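Local structure of versicolorin reductase (Brucella melitensis, 4NIM) at residues L138-R143 with L185-R190; R82-A87 with F129-E134; R33-R38 with L94-N99. The protein probably catalyses NAD(P)-dependent reduction or oxidation as a member of the short-chain dehydrogenase/reductase family. All coordinates share one frame; numbering follows the deposited sequence. Where two conformers were deposited one is given.

Contact 1 of 3, residues L138-R143 with L185-R190; sequences LFRRDR and LRNRIR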
# COMPACT_ATOMS: atom_id res chain seq x y z
N LEU A 138 12.65 -9.15 -8.49
CA LEU A 138 12.30 -9.00 -9.93
C LEU A 138 12.88 -7.72 -10.52
O LEU A 138 13.36 -7.73 -11.66
CB LEU A 138 10.79 -9.01 -10.13
CG LEU A 138 10.10 -10.32 -9.75
CD1 LEU A 138 8.64 -10.25 -10.18
CD2 LEU A 138 10.81 -11.52 -10.35
N PHE A 139 12.82 -6.62 -9.78
CA PHE A 139 13.38 -5.37 -10.29
C PHE A 139 14.86 -5.58 -10.64
O PHE A 139 15.30 -5.21 -11.73
CB PHE A 139 13.26 -4.24 -9.32
CG PHE A 139 11.83 -3.82 -9.00
CD1 PHE A 139 10.78 -3.95 -9.92
CD2 PHE A 139 11.57 -3.19 -7.79
CE1 PHE A 139 9.50 -3.52 -9.60
CE2 PHE A 139 10.30 -2.77 -7.45
CZ PHE A 139 9.27 -2.93 -8.37
N ARG A 140 15.60 -6.19 -9.72
CA ARG A 140 17.03 -6.45 -9.96
C ARG A 140 17.29 -7.41 -11.12
O ARG A 140 18.22 -7.19 -11.89
CB ARG A 140 17.70 -6.99 -8.70
CG ARG A 140 17.72 -5.96 -7.59
CD ARG A 140 18.09 -6.57 -6.26
NE ARG A 140 19.50 -6.93 -6.11
CZ ARG A 140 19.99 -8.16 -6.08
NH1 ARG A 140 19.23 -9.24 -6.22
NH2 ARG A 140 21.25 -8.31 -5.79
N ARG A 141 16.52 -8.49 -11.20
CA ARG A 141 16.72 -9.50 -12.22
C ARG A 141 16.60 -8.84 -13.61
O ARG A 141 17.37 -9.18 -14.51
CB ARG A 141 15.65 -10.59 -12.08
CG ARG A 141 15.80 -11.69 -13.12
CD ARG A 141 14.62 -12.63 -13.12
NE ARG A 141 13.48 -12.00 -13.78
CZ ARG A 141 12.25 -12.47 -13.74
NH1 ARG A 141 11.97 -13.60 -13.08
NH2 ARG A 141 11.29 -11.81 -14.39
N ASP A 142 15.63 -7.93 -13.78
CA ASP A 142 15.34 -7.40 -15.11
C ASP A 142 15.86 -5.95 -15.26
O ASP A 142 15.57 -5.31 -16.25
CB ASP A 142 13.84 -7.48 -15.40
CG ASP A 142 13.32 -8.90 -15.47
OD1 ASP A 142 14.12 -9.80 -15.75
OD2 ASP A 142 12.12 -9.11 -15.23
N ARG A 143 16.62 -5.45 -14.28
CA ARG A 143 17.24 -4.11 -14.37
C ARG A 143 16.18 -3.06 -14.50
O ARG A 143 16.27 -2.18 -15.36
CB ARG A 143 18.21 -4.03 -15.59
N LEU A 185 19.01 2.73 -3.21
CA LEU A 185 19.28 4.03 -3.84
C LEU A 185 20.03 3.90 -5.16
O LEU A 185 19.59 4.46 -6.15
CB LEU A 185 20.07 4.96 -2.89
CG LEU A 185 19.25 5.88 -1.98
CD1 LEU A 185 20.10 6.54 -0.88
CD2 LEU A 185 18.56 6.94 -2.79
N ARG A 186 21.14 3.12 -5.19
CA ARG A 186 21.91 3.00 -6.41
C ARG A 186 21.26 2.11 -7.45
O ARG A 186 21.64 2.17 -8.58
CB ARG A 186 23.32 2.50 -6.13
CG ARG A 186 24.15 3.54 -5.39
CD ARG A 186 25.63 3.24 -5.55
NE ARG A 186 26.43 4.36 -5.06
CZ ARG A 186 26.97 5.31 -5.81
NH1 ARG A 186 26.85 5.32 -7.13
NH2 ARG A 186 27.66 6.27 -5.19
N ASN A 187 20.28 1.28 -7.06
CA ASN A 187 19.47 0.54 -8.01
C ASN A 187 18.47 1.40 -8.75
O ASN A 187 17.91 0.94 -9.76
CB ASN A 187 18.70 -0.57 -7.33
CG ASN A 187 19.57 -1.48 -6.54
OD1 ASN A 187 20.02 -1.11 -5.45
ND2 ASN A 187 19.81 -2.69 -7.06
N ARG A 188 18.22 2.62 -8.27
CA ARG A 188 17.17 3.47 -8.82
C ARG A 188 15.80 2.82 -8.67
O ARG A 188 14.91 2.98 -9.52
CB ARG A 188 17.49 3.87 -10.28
CG ARG A 188 18.74 4.74 -10.37
CD ARG A 188 18.97 5.31 -11.77
NE ARG A 188 19.90 4.48 -12.52
CZ ARG A 188 20.09 4.54 -13.84
NH1 ARG A 188 19.43 5.42 -14.59
NH2 ARG A 188 20.97 3.72 -14.41
N ILE A 189 15.67 2.05 -7.58
CA ILE A 189 14.39 1.54 -7.16
C ILE A 189 13.88 2.50 -6.10
O ILE A 189 14.57 2.73 -5.07
CB ILE A 189 14.47 0.11 -6.58
CG1 ILE A 189 14.96 -0.86 -7.63
CG2 ILE A 189 13.09 -0.28 -6.03
CD1 ILE A 189 15.47 -2.20 -7.09
N ARG A 190 12.67 3.04 -6.31
CA ARG A 190 12.18 4.14 -5.47
C ARG A 190 11.11 3.59 -4.57
O ARG A 190 10.33 2.75 -5.02
CB ARG A 190 11.64 5.28 -6.31
CG ARG A 190 12.71 5.83 -7.21
CD ARG A 190 12.22 7.03 -7.99
NE ARG A 190 11.02 6.75 -8.76
CZ ARG A 190 9.80 7.22 -8.50
NH1 ARG A 190 9.55 8.04 -7.47
NH2 ARG A 190 8.81 6.95 -9.36

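Contact 2 of 3, residues R82-A87 with F129-E134; sequences RIVAEA and FFLIQE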
# COMPACT_ATOMS: atom_id res chain seq x y z
N ARG A 82 3.35 -15.49 -3.48
CA ARG A 82 2.61 -15.93 -4.68
C ARG A 82 2.07 -14.76 -5.50
O ARG A 82 2.00 -14.85 -6.74
CB ARG A 82 1.48 -16.90 -4.31
CG ARG A 82 0.91 -17.65 -5.51
CD ARG A 82 0.21 -18.94 -5.10
NE ARG A 82 -0.89 -18.70 -4.18
CZ ARG A 82 -0.83 -18.96 -2.88
NH1 ARG A 82 0.27 -19.48 -2.34
NH2 ARG A 82 -1.88 -18.68 -2.12
N ILE A 83 1.72 -13.65 -4.84
CA ILE A 83 1.22 -12.49 -5.56
C ILE A 83 2.22 -11.99 -6.58
O ILE A 83 1.92 -11.79 -7.80
CB ILE A 83 0.86 -11.37 -4.60
CG1 ILE A 83 -0.35 -11.80 -3.75
CG2 ILE A 83 0.53 -10.10 -5.36
CD1 ILE A 83 -0.53 -10.99 -2.51
N VAL A 84 3.43 -11.80 -6.11
CA VAL A 84 4.49 -11.30 -6.95
C VAL A 84 4.92 -12.37 -7.97
O VAL A 84 5.12 -12.04 -9.16
CB VAL A 84 5.69 -10.81 -6.12
CG1 VAL A 84 6.85 -10.43 -7.03
CG2 VAL A 84 5.29 -9.63 -5.27
N ALA A 85 4.96 -13.65 -7.54
CA ALA A 85 5.16 -14.75 -8.50
C ALA A 85 4.16 -14.73 -9.66
O ALA A 85 4.52 -15.08 -10.78
CB ALA A 85 5.10 -16.10 -7.83
N GLU A 86 2.92 -14.32 -9.38
CA GLU A 86 1.89 -14.30 -10.40
C GLU A 86 2.11 -13.18 -11.41
O GLU A 86 1.74 -13.32 -12.57
CB GLU A 86 0.50 -14.25 -9.76
CG GLU A 86 -0.06 -15.62 -9.42
CD GLU A 86 -0.52 -16.36 -10.68
OE1 GLU A 86 -1.67 -16.14 -11.14
OE2 GLU A 86 0.29 -17.11 -11.25
N ALA A 87 2.71 -12.07 -10.99
CA ALA A 87 3.06 -11.01 -11.93
C ALA A 87 4.10 -11.47 -12.92
O ALA A 87 3.97 -11.28 -14.16
CB ALA A 87 3.55 -9.79 -11.20
N PHE A 129 6.72 -6.04 3.95
CA PHE A 129 8.08 -6.49 3.92
C PHE A 129 8.36 -7.58 2.85
O PHE A 129 9.30 -7.45 2.05
CB PHE A 129 8.53 -6.90 5.35
CG PHE A 129 9.99 -7.21 5.49
CD1 PHE A 129 10.53 -8.43 5.04
CD2 PHE A 129 10.82 -6.30 6.13
CE1 PHE A 129 11.89 -8.69 5.18
CE2 PHE A 129 12.16 -6.54 6.25
CZ PHE A 129 12.72 -7.74 5.81
N PHE A 130 7.57 -8.64 2.85
CA PHE A 130 7.83 -9.76 2.00
C PHE A 130 7.36 -9.52 0.54
O PHE A 130 8.01 -9.97 -0.37
CB PHE A 130 7.33 -11.07 2.62
CG PHE A 130 8.20 -11.49 3.72
CD1 PHE A 130 9.44 -12.05 3.43
CD2 PHE A 130 7.91 -11.18 5.02
CE1 PHE A 130 10.33 -12.35 4.45
CE2 PHE A 130 8.81 -11.46 6.04
CZ PHE A 130 10.01 -12.07 5.75
N LEU A 131 6.37 -8.67 0.36
CA LEU A 131 6.00 -8.23 -1.03
C LEU A 131 7.11 -7.37 -1.62
O LEU A 131 7.49 -7.52 -2.78
CB LEU A 131 4.70 -7.44 -1.01
CG LEU A 131 3.47 -8.30 -0.71
CD1 LEU A 131 2.33 -7.44 -0.22
CD2 LEU A 131 3.08 -9.01 -1.99
N ILE A 132 7.69 -6.52 -0.77
CA ILE A 132 8.80 -5.68 -1.18
C ILE A 132 10.01 -6.55 -1.51
O ILE A 132 10.66 -6.34 -2.54
CB ILE A 132 9.15 -4.64 -0.10
CG1 ILE A 132 8.09 -3.53 -0.05
CG2 ILE A 132 10.50 -3.98 -0.38
CD1 ILE A 132 8.10 -2.68 1.22
N GLN A 133 10.34 -7.49 -0.62
CA GLN A 133 11.42 -8.46 -0.88
C GLN A 133 11.28 -9.07 -2.28
O GLN A 133 12.26 -9.11 -3.05
CB GLN A 133 11.43 -9.53 0.19
CG GLN A 133 12.45 -10.65 0.01
CD GLN A 133 12.61 -11.45 1.27
OE1 GLN A 133 13.21 -10.98 2.27
NE2 GLN A 133 12.11 -12.65 1.26
N GLU A 134 10.12 -9.63 -2.56
CA GLU A 134 9.92 -10.29 -3.83
C GLU A 134 9.95 -9.33 -5.01
O GLU A 134 10.44 -9.68 -6.09
CB GLU A 134 8.61 -11.10 -3.85
CG GLU A 134 8.63 -12.31 -2.92
CD GLU A 134 9.79 -13.24 -3.22
OE1 GLU A 134 9.98 -13.63 -4.37
OE2 GLU A 134 10.54 -13.58 -2.28

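Contact 3 of 3, residues R33-R38 with L94-N99; sequences RLFAER and LDILVN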
# COMPACT_ATOMS: atom_id res chain seq x y z
N ARG A 33 -8.10 0.67 -10.85
CA ARG A 33 -8.91 1.34 -11.87
C ARG A 33 -8.21 2.54 -12.48
O ARG A 33 -8.18 2.70 -13.71
CB ARG A 33 -10.28 1.75 -11.30
CG ARG A 33 -11.23 0.58 -11.10
CD ARG A 33 -12.69 1.04 -11.02
NE ARG A 33 -12.85 1.81 -9.79
CZ ARG A 33 -13.11 1.30 -8.59
NH1 ARG A 33 -13.31 -0.02 -8.44
NH2 ARG A 33 -13.19 2.10 -7.52
N LEU A 34 -7.64 3.41 -11.65
CA LEU A 34 -6.93 4.57 -12.16
C LEU A 34 -5.72 4.14 -13.03
O LEU A 34 -5.44 4.72 -14.08
CB LEU A 34 -6.47 5.48 -11.01
CG LEU A 34 -5.72 6.71 -11.47
CD1 LEU A 34 -6.62 7.60 -12.35
CD2 LEU A 34 -5.14 7.49 -10.29
N PHE A 35 -4.99 3.14 -12.55
CA PHE A 35 -3.81 2.64 -13.26
C PHE A 35 -4.22 2.16 -14.65
O PHE A 35 -3.55 2.45 -15.61
CB PHE A 35 -3.11 1.54 -12.50
CG PHE A 35 -2.16 2.03 -11.45
CD1 PHE A 35 -2.30 3.30 -10.88
CD2 PHE A 35 -1.11 1.23 -11.03
CE1 PHE A 35 -1.39 3.75 -9.93
CE2 PHE A 35 -0.21 1.68 -10.06
CZ PHE A 35 -0.36 2.93 -9.51
N ALA A 36 -5.30 1.41 -14.73
CA ALA A 36 -5.83 0.95 -16.03
C ALA A 36 -6.26 2.12 -16.92
O ALA A 36 -5.93 2.18 -18.14
CB ALA A 36 -7.00 -0.00 -15.79
N GLU A 37 -6.97 3.07 -16.32
CA GLU A 37 -7.39 4.29 -17.03
C GLU A 37 -6.19 5.04 -17.59
O GLU A 37 -6.28 5.67 -18.63
CB GLU A 37 -8.25 5.19 -16.14
CG GLU A 37 -9.61 4.59 -15.80
CD GLU A 37 -10.43 5.40 -14.77
OE1 GLU A 37 -9.84 6.10 -13.91
OE2 GLU A 37 -11.68 5.34 -14.81
N ARG A 38 -5.05 4.96 -16.91
CA ARG A 38 -3.84 5.62 -17.38
C ARG A 38 -2.89 4.72 -18.15
O ARG A 38 -1.72 5.07 -18.32
CB ARG A 38 -3.11 6.27 -16.22
CG ARG A 38 -3.90 7.43 -15.65
CD ARG A 38 -3.15 8.13 -14.53
NE ARG A 38 -3.98 9.16 -13.92
CZ ARG A 38 -3.55 10.04 -13.02
NH1 ARG A 38 -2.29 10.03 -12.64
NH2 ARG A 38 -4.39 10.94 -12.53
N LEU A 94 7.97 -6.95 -13.49
CA LEU A 94 7.22 -6.10 -12.59
C LEU A 94 7.80 -4.68 -12.65
O LEU A 94 9.01 -4.48 -12.74
CB LEU A 94 7.27 -6.62 -11.14
CG LEU A 94 6.36 -5.87 -10.16
CD1 LEU A 94 4.89 -6.00 -10.56
CD2 LEU A 94 6.60 -6.41 -8.76
N ASP A 95 6.92 -3.68 -12.60
CA ASP A 95 7.37 -2.26 -12.61
C ASP A 95 7.03 -1.51 -11.34
O ASP A 95 7.80 -0.65 -10.92
CB ASP A 95 6.76 -1.48 -13.79
CG ASP A 95 7.29 -1.95 -15.11
OD1 ASP A 95 8.50 -1.84 -15.33
OD2 ASP A 95 6.50 -2.50 -15.91
N ILE A 96 5.87 -1.81 -10.76
CA ILE A 96 5.31 -1.05 -9.65
C ILE A 96 4.74 -2.01 -8.62
O ILE A 96 4.07 -2.97 -9.01
CB ILE A 96 4.20 -0.11 -10.17
CG1 ILE A 96 4.76 0.95 -11.15
CG2 ILE A 96 3.47 0.57 -9.05
CD1 ILE A 96 3.72 1.71 -11.98
N LEU A 97 5.00 -1.78 -7.32
CA LEU A 97 4.25 -2.39 -6.21
C LEU A 97 3.55 -1.32 -5.36
O LEU A 97 4.17 -0.34 -4.97
CB LEU A 97 5.15 -3.23 -5.29
CG LEU A 97 4.58 -3.74 -3.97
CD1 LEU A 97 3.51 -4.79 -4.14
CD2 LEU A 97 5.68 -4.25 -3.05
N VAL A 98 2.27 -1.50 -5.11
CA VAL A 98 1.48 -0.62 -4.26
C VAL A 98 0.95 -1.46 -3.15
O VAL A 98 0.14 -2.37 -3.38
CB VAL A 98 0.35 0.10 -4.97
CG1 VAL A 98 -0.42 0.92 -3.95
CG2 VAL A 98 0.87 0.96 -6.13
N ASN A 99 1.47 -1.23 -1.93
CA ASN A 99 0.98 -1.87 -0.75
C ASN A 99 -0.21 -1.07 -0.16
O ASN A 99 -0.01 -0.22 0.74
CB ASN A 99 2.10 -1.97 0.32
CG ASN A 99 3.13 -3.03 -0.01
OD1 ASN A 99 2.76 -4.18 -0.14
ND2 ASN A 99 4.38 -2.68 -0.14

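Contact 1 of 3, residues L138-R143 with L185-R190
Phe139 and Ile189 make a small apolar contact between the last turn of helix 114-142 and the loop that leads from helix 164-183 into strand 190-196. Both are buried. The gamma-methyl of the isoleucine comes obliquely to the ring, with Ile189 CG2 3.7 Å from Phe139 CD2, while its other branch runs back along the phenylalanine stem and puts Ile189 CD1 3.7 Å from Phe139 CB. The two branches thus lie along Phe139 from CB to CE2, CD1 at the stem and CG2 at the ring. They open this way because CG1 lies opposite the carbonyl carbon (chi1 -62°) and the chain then extends to CD1.

In the Rossmann-like fold of the short-chain dehydrogenases, the helices on one side of the parallel sheet are neighbours, and here the C-terminal end of helix 114-142 meets the loop that follows its neighbour, helix 164-183. The same phenylalanine also packs on Ile148 of strand 147-153, so the pair lies against the sheet. Further out the amide of Asn187 rests on the aliphatic part of Arg140, ND2 3.9 Å from Arg140 CG and near the edge of the guanidinium, with the two planes 52° apart.

A Schellman motif, with Arg143 at positive phi, finishes the helix. On the flank of this last turn, Arg141 grips Asp142 side-on, its NE 3.0 Å from OD1 and its NH2 2.9 Å from OD2 of that aspartate; Arg141 also bridges to Asp88 of helix 77-91.

Contact 2 of 3, residues R82-A87 with F129-E134
Two neighbouring helices of the Rossmann-like fold, 77-91 and 114-142, pack side by side here, with Val84 set against Leu131 and Glu134. The short segments run in nearly the same direction, crossing at -29° with their axes 9.3 Å apart at closest approach. Val84 is the central residue. Its CG1 lies 3.7 Å from Glu134 CB, and its CG2 reaches the preceding turn, 3.9 Å from the carbonyl oxygen Leu131 O and 4.0 Å from Leu131 CD2. With CG1 anti to the backbone N (chi1 174°), CG1 sits on Glu134, while CG2 lies between Glu134 CB and Leu131.

Leu131 leaves its helix pointing neither at nor away from 82-87, but its end comes nearer: CD2 serves both Val84 and Ile83, lying 4.2 Å from Ile83 CD1. These three side chains are buried. Strand 96-99 lies between the two helices in the chain, so they belong to two successive beta-alpha-beta crossovers that share it: helix 77-91 leads into the strand and helix 114-142 leads out of it, on the same side of the sheet. Leu131 accordingly also packs on Leu97 and Asn99 of that strand, while Ile83 reaches Val19 of strand 17-20.

Toward solvent the character changes. Glu134 gives the interface its aliphatic part, and the bend at chi2 (-56°) carries the carboxylate away to Lys137, which forms a salt bridge with OE2 about one turn further along the same helix.

Contact 3 of 3, residues R33-R38 with L94-N99
Phe35 leaves helix 26-37 with its CB aimed at strand 96-99, and the ring reaches across most of the gap to meet the side chains of the strand, since even the nearest alpha carbons, those of Phe35 and Ile96, are 10.5 Å apart. From CB the chain turns to place CG opposite the carbonyl carbon (chi1 -84°), which sends the far end of the ring to the strand. CB and CG stay short of it. The first atom to arrive is CE2 of Phe35, 4.0 Å from Ile96 CG2, a methyl that sits at the ring edge, near its plane. The tip, CZ of Phe35, then lies 4.1 Å from Val98 CG2; this methyl approaches obliquely and is about as far from CE2.

Ile96 and Val98 are two residues apart on the strand and so face the same side of the sheet, with Leu97 between them turned to the other. This is the layered alpha/beta/alpha plan of the Rossmann-like fold, in which helix 26-37 covers one face of the central parallel sheet and helices 77-91 and 114-142 the other. Around the phenylalanine, Ala242 of helix 234-245 and Leu13 from the N-terminal loop add further apolar contact; Leu13 touches Ile96 as well.

Overall arrangement
From the N terminus, helix 26-37 supplies the first half of contact 3, helix 77-91 the first half of contact 2, and strand 96-99 then closes contact 3. Helix 114-142 closes contact 2, so these two loops cross; contact 1 opens near the end of that same helix and closes last, in series after both. Contact 3 ties a helix to one face of the sheet, whereas contacts 1 and 2 join helices and a loop on the other. The sets touch directly: Leu138 packs on Val84, Phe139 on the Leu94 and Asp95 carbonyls, and Leu131 on Asn99. The centres of contacts 1 and 3 are about 17 Å apart.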